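Putative archaeal ammonia monooxygenase subunit B (PDB 4O65) is the cupredoxin domain of an archaeal AmoB, binds copper, and probably serves as part of an ammonia-oxidising membrane monooxygenase. Local coordinates at residues E17-K27 with S118-T129; R65-A76 with V102-Y113. All coordinates share one frame; numbering follows the deposited sequence.

Contact 1: E17-K27 with S118-T129; sequences ETFSATRLITK and SALEPGTYHAHT. With CU (copper (II) ion), chain B.
Glu17 reaches Thr129 with CG anti to its own backbone N (chi1 -180°) and the next bond extended too, which carries the carboxylate straight across from strand 17-19 to strand 123-133. There OE1 takes two bonds from one residue: Thr129 N at 2.8 Å, nearly in line with the C-O bond, and Thr129 OG1 at 2.7 Å on the anti lone pair. Two donors on one oxygen hold OE1 in place and restrain the carboxylate, and the two side chains run past each other in opposite directions. Phe19, its CG swung beside the backbone N (chi1 -69°), lays CE2 4.1 Å from Ala127 CB, while the CA of His128 lies at the ring's edge. These pairs bridge the two sheets of a cupredoxin beta sandwich. The residues flanking Ala127 hold the copper: His126 ND1 binds it at 1.9 Å, His128 NE2 at 2.0 Å, and a water completes the three ligands seen. Gly141 O accepts from His128 ND1, a second-shell bond that orients this imidazole. At the far end Lys27 N, in the first turn of helix 27-35, donates to Ala119 O at 2.8 Å. Thr26, the N-cap of that helix, with OG1 bonded to Glu29 N and Glu151 O, tucks its methyl CG2 3.5 Å from Leu120 O, and Lys27 CE lies beside Leu120 CD2 as NZ runs on to salt bridges with Glu92 and Asp47.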
loop_
_atom_site.group_PDB
_atom_site.type_symbol
_atom_site.label_atom_id
_atom_site.label_comp_id
_atom_site.label_asym_id
_atom_site.label_seq_id
_atom_site.Cartn_x
_atom_site.Cartn_y
_atom_site.Cartn_z
ATOM N N GLU A 17 4.106 -13.197 3.901
ATOM C CA GLU A 17 3.810 -11.744 3.988
ATOM C C GLU A 17 4.628 -11.129 5.155
ATOM O O GLU A 17 4.687 -11.722 6.263
ATOM C CB GLU A 17 2.341 -11.595 4.204
ATOM C CG GLU A 17 1.883 -10.142 4.312
ATOM C CD GLU A 17 0.440 -10.071 4.731
ATOM O OE1 GLU A 17 -0.366 -9.463 4.007
ATOM O OE2 GLU A 17 0.097 -10.609 5.807
ATOM N N THR A 18 5.301 -9.964 4.925
ATOM C CA THR A 18 6.073 -9.352 5.991
ATOM C C THR A 18 5.729 -7.878 5.961
ATOM O O THR A 18 5.613 -7.347 4.865
ATOM C CB THR A 18 7.592 -9.464 5.740
ATOM O OG1 THR A 18 7.941 -10.850 5.744
ATOM C CG2 THR A 18 8.335 -8.732 6.836
ATOM N N PHE A 19 5.594 -7.256 7.138
ATOM C CA PHE A 19 5.313 -5.831 7.213
ATOM C C PHE A 19 6.550 -5.195 7.809
ATOM O O PHE A 19 7.113 -5.697 8.826
ATOM C CB PHE A 19 4.125 -5.565 8.148
ATOM C CG PHE A 19 2.812 -6.062 7.600
ATOM C CD1 PHE A 19 2.461 -7.405 7.718
ATOM C CD2 PHE A 19 1.946 -5.176 6.968
ATOM C CE1 PHE A 19 1.254 -7.866 7.206
ATOM C CE2 PHE A 19 0.721 -5.632 6.428
ATOM C CZ PHE A 19 0.390 -6.986 6.570
ATOM N N SER A 20 6.952 -4.045 7.252
ATOM C CA SER A 20 8.223 -3.427 7.736
ATOM C C SER A 20 8.080 -2.743 9.103
ATOM O O SER A 20 9.087 -2.415 9.734
ATOM C CB SER A 20 8.732 -2.385 6.724
ATOM O OG SER A 20 7.747 -1.347 6.556
ATOM N N ALA A 21 6.863 -2.404 9.506
ATOM C CA ALA A 21 6.681 -1.692 10.780
ATOM C C ALA A 21 5.280 -1.917 11.294
ATOM O O ALA A 21 4.361 -2.168 10.503
ATOM C CB ALA A 21 6.858 -0.165 10.555
ATOM N N THR A 22 5.104 -1.733 12.611
ATOM C CA THR A 22 3.757 -1.781 13.160
ATOM C C THR A 22 3.367 -0.442 13.788
ATOM O O THR A 22 2.255 -0.314 14.275
ATOM C CB THR A 22 3.631 -2.842 14.262
ATOM O OG1 THR A 22 4.602 -2.550 15.277
ATOM C CG2 THR A 22 3.809 -4.258 13.664
ATOM N N ARG A 23 4.264 0.544 13.764
ATOM C CA ARG A 23 3.920 1.869 14.295
ATOM C C ARG A 23 4.460 2.888 13.314
ATOM O O ARG A 23 5.649 2.819 12.973
ATOM C CB ARG A 23 4.558 2.099 15.710
ATOM C CG ARG A 23 4.081 1.094 16.766
ATOM C CD ARG A 23 4.252 1.611 18.198
ATOM N NE ARG A 23 3.516 2.883 18.373
ATOM C CZ ARG A 23 2.300 3.020 18.929
ATOM N NH1 ARG A 23 1.630 1.969 19.422
ATOM N NH2 ARG A 23 1.743 4.231 18.994
ATOM N N LEU A 24 3.614 3.820 12.886
ATOM C CA LEU A 24 4.035 4.825 11.909
ATOM C C LEU A 24 3.455 6.147 12.332
ATOM O O LEU A 24 2.622 6.182 13.226
ATOM C CB LEU A 24 3.433 4.460 10.561
ATOM C CG LEU A 24 3.902 3.121 9.949
ATOM C CD1 LEU A 24 3.114 2.957 8.635
ATOM C CD2 LEU A 24 5.369 3.230 9.655
ATOM N N ILE A 25 3.844 7.216 11.642
ATOM C CA ILE A 25 3.139 8.506 11.778
ATOM C C ILE A 25 2.543 8.872 10.421
ATOM O O ILE A 25 2.875 8.243 9.386
ATOM C CB ILE A 25 4.043 9.643 12.333
ATOM C CG1 ILE A 25 5.128 9.966 11.312
ATOM C CG2 ILE A 25 4.659 9.210 13.675
ATOM C CD1 ILE A 25 6.117 11.079 11.752
ATOM N N THR A 26 1.665 9.868 10.382
ATOM C CA THR A 26 1.059 10.233 9.071
ATOM C C THR A 26 2.030 10.983 8.188
ATOM O O THR A 26 3.040 11.532 8.686
ATOM C CB THR A 26 -0.186 11.108 9.259
ATOM O OG1 THR A 26 0.207 12.278 9.973
ATOM C CG2 THR A 26 -1.273 10.384 10.109
ATOM N N LYS A 27 1.736 11.069 6.895
ATOM C CA LYS A 27 2.567 11.860 5.976
ATOM C C LYS A 27 2.606 13.320 6.448
ATOM O O LYS A 27 3.683 13.948 6.500
ATOM C CB LYS A 27 1.994 11.815 4.544
ATOM C CG LYS A 27 2.976 12.384 3.528
ATOM C CD LYS A 27 2.382 12.702 2.141
ATOM C CE LYS A 27 1.822 11.536 1.353
ATOM N NZ LYS A 27 1.462 12.060 -0.030
ATOM N N SER A 118 2.224 5.132 1.910
ATOM C CA SER A 118 2.278 6.211 2.885
ATOM C C SER A 118 0.999 6.175 3.743
ATOM O O SER A 118 -0.129 6.095 3.201
ATOM C CB SER A 118 2.310 7.552 2.140
ATOM O OG SER A 118 2.210 8.567 3.116
ATOM N N ALA A 119 1.145 6.161 5.065
ATOM C CA ALA A 119 -0.027 6.326 5.941
ATOM C C ALA A 119 -0.477 7.775 5.902
ATOM O O ALA A 119 0.323 8.699 6.196
ATOM C CB ALA A 119 0.358 5.970 7.377
ATOM N N LEU A 120 -1.760 7.999 5.606
ATOM C CA LEU A 120 -2.281 9.401 5.534
ATOM C C LEU A 120 -3.029 9.868 6.783
ATOM O O LEU A 120 -2.998 11.083 7.152
ATOM C CB LEU A 120 -3.196 9.550 4.307
ATOM C CG LEU A 120 -2.614 9.233 2.947
ATOM C CD1 LEU A 120 -3.675 9.417 1.854
ATOM C CD2 LEU A 120 -1.410 10.135 2.659
ATOM N N GLU A 121 -3.697 8.942 7.477
ATOM C CA GLU A 121 -4.595 9.360 8.557
ATOM C C GLU A 121 -4.387 8.512 9.782
ATOM O O GLU A 121 -4.084 7.273 9.662
ATOM C CB GLU A 121 -6.082 9.294 8.072
ATOM C CG GLU A 121 -6.297 9.893 6.687
ATOM C CD GLU A 121 -6.069 11.409 6.639
ATOM O OE1 GLU A 121 -6.069 12.039 7.709
ATOM O OE2 GLU A 121 -5.903 11.964 5.526
ATOM N N PRO A 122 -4.509 9.130 10.963
ATOM C CA PRO A 122 -4.244 8.422 12.193
ATOM C C PRO A 122 -5.310 7.330 12.445
ATOM O O PRO A 122 -6.455 7.452 11.964
ATOM C CB PRO A 122 -4.291 9.530 13.262
ATOM C CG PRO A 122 -5.296 10.451 12.735
ATOM C CD PRO A 122 -4.963 10.516 11.246
ATOM N N GLY A 123 -4.893 6.274 13.127
ATOM C CA GLY A 123 -5.808 5.214 13.476
ATOM C C GLY A 123 -5.068 3.915 13.717
ATOM O O GLY A 123 -3.848 3.833 13.571
ATOM N N THR A 124 -5.842 2.904 14.079
ATOM C CA THR A 124 -5.296 1.565 14.317
ATOM C C THR A 124 -5.902 0.712 13.240
ATOM O O THR A 124 -7.124 0.663 13.091
ATOM C CB THR A 124 -5.646 1.048 15.724
ATOM O OG1 THR A 124 -4.833 1.726 16.677
ATOM C CG2 THR A 124 -5.352 -0.462 15.812
ATOM N N TYR A 125 -5.050 0.088 12.425
ATOM C CA TYR A 125 -5.512 -0.589 11.200
ATOM C C TYR A 125 -5.137 -2.062 11.271
ATOM O O TYR A 125 -4.040 -2.399 11.694
ATOM C CB TYR A 125 -4.848 0.015 9.929
ATOM C CG TYR A 125 -5.126 1.490 9.733
ATOM C CD1 TYR A 125 -6.275 1.901 9.033
ATOM C CD2 TYR A 125 -4.253 2.469 10.234
ATOM C CE1 TYR A 125 -6.558 3.249 8.846
ATOM C CE2 TYR A 125 -4.558 3.820 10.072
ATOM C CZ TYR A 125 -5.686 4.196 9.372
ATOM O OH TYR A 125 -6.010 5.525 9.197
ATOM N N HIS A 126 -6.037 -2.947 10.867
ATOM C CA HIS A 126 -5.643 -4.332 10.721
ATOM C C HIS A 126 -5.467 -4.503 9.228
ATOM O O HIS A 126 -6.421 -4.471 8.456
ATOM C CB HIS A 126 -6.716 -5.276 11.281
ATOM C CG HIS A 126 -6.162 -6.641 11.642
ATOM N ND1 HIS A 126 -6.479 -7.792 10.953
ATOM C CD2 HIS A 126 -5.232 -7.021 12.639
ATOM C CE1 HIS A 126 -5.803 -8.837 11.514
ATOM N NE2 HIS A 126 -5.032 -8.355 12.520
ATOM N N ALA A 127 -4.225 -4.541 8.773
ATOM C CA ALA A 127 -3.927 -4.458 7.343
ATOM C C ALA A 127 -3.569 -5.821 6.784
ATOM O O ALA A 127 -2.875 -6.606 7.467
ATOM C CB ALA A 127 -2.710 -3.546 7.160
ATOM N N HIS A 128 -3.968 -6.044 5.523
ATOM C CA HIS A 128 -3.725 -7.317 4.826
ATOM C C HIS A 128 -3.324 -7.011 3.436
ATOM O O HIS A 128 -3.894 -6.112 2.769
ATOM C CB HIS A 128 -5.021 -8.119 4.667
ATOM C CG HIS A 128 -5.708 -8.483 5.963
ATOM N ND1 HIS A 128 -5.826 -9.783 6.395
ATOM C CD2 HIS A 128 -6.461 -7.690 6.875
ATOM C CE1 HIS A 128 -6.553 -9.807 7.563
ATOM N NE2 HIS A 128 -6.945 -8.534 7.839
ATOM N N THR A 129 -2.409 -7.812 2.916
ATOM C CA THR A 129 -2.254 -7.817 1.446
ATOM C C THR A 129 -3.574 -8.273 0.816
ATOM O O THR A 129 -4.144 -9.294 1.226
ATOM C CB THR A 129 -1.161 -8.819 1.012
ATOM O OG1 THR A 129 0.083 -8.408 1.593
ATOM C CG2 THR A 129 -1.014 -8.795 -0.510
HETATM CU CU CU B . -7.724 -7.852 9.537
HETATM O O HOH W 1 -9.728 -7.407 9.173
#

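Contact 2: R65-A76 with V102-Y113; sequences RLVSQVKQDLNA and VFTIPGGGEVPY
Leu66 and Phe103 cross at about a right angle, the leucine methyl CD1 meeting the ring at its edge, 3.6 Å from CZ. The other methyl, CD2, lies 3.7 Å from CD2 of Tyr113, whose long axis also runs nearly perpendicular to the leucine. Each methyl of the leucine thus meets a different ring. Phe103 has chi1 near +55°, with CG between the backbone N and the carbonyl carbon, and this turns one ring face over the backbone oxygen of Ala76. Ile105 CD1 fills in beside Ala76 CB at 3.7 Å. Leu66, from the sheet of strands 59-68 and 110-119, therefore packs against Phe103 and Ile105 of the facing sheet of the sandwich, and Leu131 of that facing sheet touches both Leu66 and Ala76.

Arg65, Val67 and Glu110 point to the other face. The arginine and glutamate lie side by side with their flat groups 63° apart, and OE2 of Glu110 approaches the guanidinium edge in a salt bridge to NH1 of 3.2 Å. Val67 CG2 sits over one face of the guanidinium, off toward its rim, and NH2 has further partners in Glu15 and Asp16.

Two antiparallel pairings carry these groups: strand 59-68 with 110-119, and strand 74-81 with 103-105. Between them a type II turn from Pro106 to Gly109 faces the loop 69-73. Asp73 OD1 accepts from Gly107 N at 2.9 Å, while Ser68 OG takes Gly108 N at 3.1 Å and also accepts from Val70 N, which makes an ST turn. A water receives a bond from that same hydroxyl. The turn is therefore tied down through its own amides, and the water links the Ser68 hydroxyl to Gln72 O and gives Ile105 O a donor besides Leu74 N.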
loop_
_atom_site.group_PDB
_atom_site.type_symbol
_atom_site.label_atom_id
_atom_site.label_comp_id
_atom_site.label_asym_id
_atom_site.label_seq_id
_atom_site.Cartn_x
_atom_site.Cartn_y
_atom_site.Cartn_z
ATOM N N ARG A 65 5.026 -13.361 -1.422
ATOM C CA ARG A 65 5.152 -14.042 -2.684
ATOM C C ARG A 65 3.743 -14.514 -3.026
ATOM O O ARG A 65 3.003 -14.900 -2.121
ATOM C CB ARG A 65 6.031 -15.335 -2.545
ATOM C CG ARG A 65 7.485 -15.180 -2.126
ATOM C CD ARG A 65 8.200 -16.597 -2.156
ATOM N NE ARG A 65 7.459 -17.505 -1.237
ATOM C CZ ARG A 65 7.129 -18.789 -1.463
ATOM N NH1 ARG A 65 7.501 -19.430 -2.579
ATOM N NH2 ARG A 65 6.452 -19.466 -0.539
ATOM N N LEU A 66 3.379 -14.401 -4.303
ATOM C CA LEU A 66 2.068 -14.897 -4.797
ATOM C C LEU A 66 2.360 -16.233 -5.445
ATOM O O LEU A 66 3.262 -16.343 -6.304
ATOM C CB LEU A 66 1.504 -13.945 -5.829
ATOM C CG LEU A 66 1.438 -12.509 -5.333
ATOM C CD1 LEU A 66 0.976 -11.568 -6.465
ATOM C CD2 LEU A 66 0.463 -12.375 -4.143
ATOM N N VAL A 67 1.665 -17.259 -4.972
ATOM C CA VAL A 67 1.985 -18.626 -5.417
ATOM C C VAL A 67 0.776 -19.259 -6.073
ATOM O O VAL A 67 -0.283 -19.499 -5.438
ATOM C CB VAL A 67 2.480 -19.471 -4.235
ATOM C CG1 VAL A 67 2.766 -20.916 -4.722
ATOM C CG2 VAL A 67 3.691 -18.811 -3.598
ATOM N N SER A 68 0.901 -19.532 -7.369
ATOM C CA SER A 68 -0.250 -20.047 -8.151
ATOM C C SER A 68 -0.467 -21.534 -7.950
ATOM O O SER A 68 0.491 -22.303 -7.958
ATOM C CB SER A 68 -0.019 -19.781 -9.655
ATOM O OG SER A 68 -0.964 -20.474 -10.477
ATOM N N GLN A 69 -1.732 -21.926 -7.761
ATOM C CA GLN A 69 -2.143 -23.314 -7.658
ATOM C C GLN A 69 -2.978 -23.770 -8.838
ATOM O O GLN A 69 -3.547 -24.881 -8.828
ATOM C CB GLN A 69 -2.883 -23.507 -6.337
ATOM C CG GLN A 69 -1.951 -23.071 -5.189
ATOM C CD GLN A 69 -2.434 -23.461 -3.816
ATOM O OE1 GLN A 69 -3.509 -23.012 -3.350
ATOM N NE2 GLN A 69 -1.640 -24.299 -3.140
ATOM N N VAL A 70 -3.009 -22.971 -9.894
ATOM C CA VAL A 70 -3.818 -23.332 -11.082
ATOM C C VAL A 70 -2.896 -23.624 -12.283
ATOM O O VAL A 70 -1.718 -23.274 -12.289
ATOM C CB VAL A 70 -4.831 -22.226 -11.497
ATOM C CG1 VAL A 70 -5.779 -21.865 -10.345
ATOM C CG2 VAL A 70 -4.094 -20.989 -11.917
ATOM N N LYS A 71 -3.455 -24.231 -13.311
ATOM C CA LYS A 71 -2.624 -24.681 -14.421
ATOM C C LYS A 71 -2.285 -23.583 -15.402
ATOM O O LYS A 71 -1.258 -23.635 -16.062
ATOM C CB LYS A 71 -3.283 -25.887 -15.079
ATOM C CG LYS A 71 -3.404 -26.997 -14.058
ATOM C CD LYS A 71 -4.225 -28.164 -14.588
ATOM C CE LYS A 71 -4.064 -29.344 -13.651
ATOM N NZ LYS A 71 -4.641 -30.585 -14.248
ATOM N N GLN A 72 -3.069 -22.522 -15.443
ATOM C CA GLN A 72 -2.867 -21.572 -16.495
ATOM C C GLN A 72 -2.474 -20.248 -15.903
ATOM O O GLN A 72 -2.691 -20.031 -14.696
ATOM C CB GLN A 72 -4.137 -21.432 -17.324
ATOM C CG GLN A 72 -5.254 -20.771 -16.531
ATOM C CD GLN A 72 -6.562 -20.911 -17.249
ATOM O OE1 GLN A 72 -7.292 -21.867 -17.007
ATOM N NE2 GLN A 72 -6.817 -20.016 -18.211
ATOM N N ASP A 73 -1.918 -19.379 -16.740
ATOM C CA ASP A 73 -1.624 -17.997 -16.348
ATOM C C ASP A 73 -2.890 -17.234 -15.956
ATOM O O ASP A 73 -3.972 -17.432 -16.543
ATOM C CB ASP A 73 -0.949 -17.236 -17.484
ATOM C CG ASP A 73 0.428 -17.801 -17.831
ATOM O OD1 ASP A 73 0.928 -18.756 -17.176
ATOM O OD2 ASP A 73 1.021 -17.259 -18.793
ATOM N N LEU A 74 -2.741 -16.429 -14.915
ATOM C CA LEU A 74 -3.806 -15.530 -14.445
ATOM C C LEU A 74 -3.360 -14.108 -14.471
ATOM O O LEU A 74 -2.153 -13.816 -14.295
ATOM C CB LEU A 74 -4.162 -15.857 -12.973
ATOM C CG LEU A 74 -4.765 -17.243 -12.749
ATOM C CD1 LEU A 74 -4.900 -17.536 -11.262
ATOM C CD2 LEU A 74 -6.159 -17.339 -13.386
ATOM N N ASN A 75 -4.333 -13.208 -14.608
ATOM C CA ASN A 75 -4.087 -11.760 -14.481
ATOM C C ASN A 75 -4.575 -11.290 -13.112
ATOM O O ASN A 75 -5.598 -11.767 -12.646
ATOM C CB ASN A 75 -4.843 -10.957 -15.541
ATOM C CG ASN A 75 -4.282 -11.217 -16.900
ATOM O OD1 ASN A 75 -3.106 -11.499 -17.005
ATOM N ND2 ASN A 75 -5.131 -11.230 -17.922
ATOM N N ALA A 76 -3.805 -10.402 -12.505
ATOM C CA ALA A 76 -4.094 -9.957 -11.141
ATOM C C ALA A 76 -3.616 -8.542 -10.857
ATOM O O ALA A 76 -2.756 -7.991 -11.563
ATOM C CB ALA A 76 -3.464 -10.944 -10.160
ATOM N N VAL A 102 -2.185 -4.218 -13.923
ATOM C CA VAL A 102 -2.477 -5.665 -13.875
ATOM C C VAL A 102 -1.181 -6.392 -14.263
ATOM O O VAL A 102 -0.400 -5.909 -15.123
ATOM C CB VAL A 102 -3.612 -5.973 -14.861
ATOM C CG1 VAL A 102 -3.889 -7.436 -14.963
ATOM C CG2 VAL A 102 -4.883 -5.209 -14.482
ATOM N N PHE A 103 -0.905 -7.534 -13.644
ATOM C CA PHE A 103 0.267 -8.326 -14.044
ATOM C C PHE A 103 -0.092 -9.793 -14.194
ATOM O O PHE A 103 -1.195 -10.227 -13.774
ATOM C CB PHE A 103 1.409 -8.139 -13.055
ATOM C CG PHE A 103 1.012 -8.448 -11.634
ATOM C CD1 PHE A 103 1.095 -9.769 -11.157
ATOM C CD2 PHE A 103 0.546 -7.443 -10.788
ATOM C CE1 PHE A 103 0.695 -10.078 -9.858
ATOM C CE2 PHE A 103 0.139 -7.757 -9.463
ATOM C CZ PHE A 103 0.255 -9.083 -9.013
ATOM N N THR A 104 0.830 -10.587 -14.753
ATOM C CA THR A 104 0.566 -12.005 -14.949
ATOM C C THR A 104 1.145 -12.849 -13.834
ATOM O O THR A 104 2.307 -12.650 -13.425
ATOM C CB THR A 104 1.182 -12.512 -16.277
ATOM O OG1 THR A 104 0.577 -11.767 -17.332
ATOM C CG2 THR A 104 0.905 -14.009 -16.494
ATOM N N ILE A 105 0.357 -13.825 -13.392
ATOM C CA ILE A 105 0.874 -14.816 -12.490
ATOM C C ILE A 105 0.969 -16.129 -13.246
ATOM O O ILE A 105 -0.050 -16.673 -13.667
ATOM C CB ILE A 105 -0.023 -14.999 -11.240
ATOM C CG1 ILE A 105 -0.140 -13.658 -10.518
ATOM C CG2 ILE A 105 0.616 -16.043 -10.313
ATOM C CD1 ILE A 105 -1.116 -13.685 -9.362
ATOM N N PRO A 106 2.203 -16.608 -13.490
ATOM C CA PRO A 106 2.294 -17.784 -14.359
ATOM C C PRO A 106 1.668 -18.989 -13.699
ATOM O O PRO A 106 1.776 -19.170 -12.497
ATOM C CB PRO A 106 3.816 -18.044 -14.511
ATOM C CG PRO A 106 4.504 -16.891 -13.866
ATOM C CD PRO A 106 3.517 -16.060 -13.092
ATOM N N GLY A 107 1.067 -19.831 -14.507
ATOM C CA GLY A 107 0.514 -21.096 -14.035
ATOM C C GLY A 107 1.476 -21.943 -13.220
ATOM O O GLY A 107 2.553 -22.302 -13.691
ATOM N N GLY A 108 1.111 -22.235 -11.970
ATOM C CA GLY A 108 1.933 -23.035 -11.089
ATOM C C GLY A 108 3.214 -22.343 -10.627
ATOM O O GLY A 108 4.065 -22.988 -10.009
ATOM N N GLY A 109 3.350 -21.054 -10.937
ATOM C CA GLY A 109 4.589 -20.303 -10.677
ATOM C C GLY A 109 4.407 -19.353 -9.497
ATOM O O GLY A 109 3.455 -19.485 -8.712
ATOM N N GLU A 110 5.380 -18.458 -9.334
ATOM C CA GLU A 110 5.526 -17.649 -8.099
ATOM C C GLU A 110 5.827 -16.243 -8.582
ATOM O O GLU A 110 6.647 -16.072 -9.510
ATOM C CB GLU A 110 6.758 -18.129 -7.279
ATOM C CG GLU A 110 6.572 -18.984 -6.002
ATOM C CD GLU A 110 6.858 -20.492 -6.158
ATOM O OE1 GLU A 110 6.414 -21.076 -7.170
ATOM O OE2 GLU A 110 7.503 -21.134 -5.272
ATOM N N VAL A 111 5.247 -15.231 -7.917
ATOM C CA VAL A 111 5.541 -13.834 -8.251
ATOM C C VAL A 111 5.881 -13.161 -6.885
ATOM O O VAL A 111 4.976 -13.000 -6.033
ATOM C CB VAL A 111 4.319 -13.146 -8.933
ATOM C CG1 VAL A 111 4.563 -11.645 -9.135
ATOM C CG2 VAL A 111 4.088 -13.781 -10.316
ATOM N N PRO A 112 7.155 -12.745 -6.684
ATOM C CA PRO A 112 7.427 -11.932 -5.470
ATOM C C PRO A 112 6.767 -10.592 -5.612
ATOM O O PRO A 112 6.644 -10.062 -6.752
ATOM C CB PRO A 112 8.984 -11.774 -5.440
ATOM C CG PRO A 112 9.452 -12.256 -6.775
ATOM C CD PRO A 112 8.386 -13.132 -7.415
ATOM N N TYR A 113 6.285 -10.032 -4.496
ATOM C CA TYR A 113 5.661 -8.680 -4.585
ATOM C C TYR A 113 6.213 -7.774 -3.498
ATOM O O TYR A 113 6.695 -8.252 -2.442
ATOM C CB TYR A 113 4.107 -8.785 -4.496
ATOM C CG TYR A 113 3.580 -9.096 -3.110
ATOM C CD1 TYR A 113 3.254 -8.064 -2.216
ATOM C CD2 TYR A 113 3.284 -10.427 -2.739
ATOM C CE1 TYR A 113 2.784 -8.360 -0.912
ATOM C CE2 TYR A 113 2.783 -10.725 -1.490
ATOM C CZ TYR A 113 2.506 -9.696 -0.597
ATOM O OH TYR A 113 2.019 -10.035 0.625
HETATM O O HOH W 2 -1.648 -18.727 -12.377
HETATM O O HOH W 3 -1.113 -8.996 -17.183
#

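In the fold
The two contacts occupy opposite sides of the chain's centre, their own centres about 26 Å apart, yet they meet at the hydroxyl of Tyr113, in contact 2: Tyr113 OH lies 2.7 Å from Thr129 OG1 of contact 1, a probable hydrogen bond, and packs on Glu17 CG. Strand 110-119 supplies residues to both. Strands 123-133 and 74-81 are neighbours in the other sheet, so the contacts are coupled through both layers of the sandwich. The copper belongs to contact 1. From contact 2 it is remote: the Tyr113 side chain is about 13 Å from the ion and about 8 Å from that of His128, with Thr129 directly following this copper ligand in sequence.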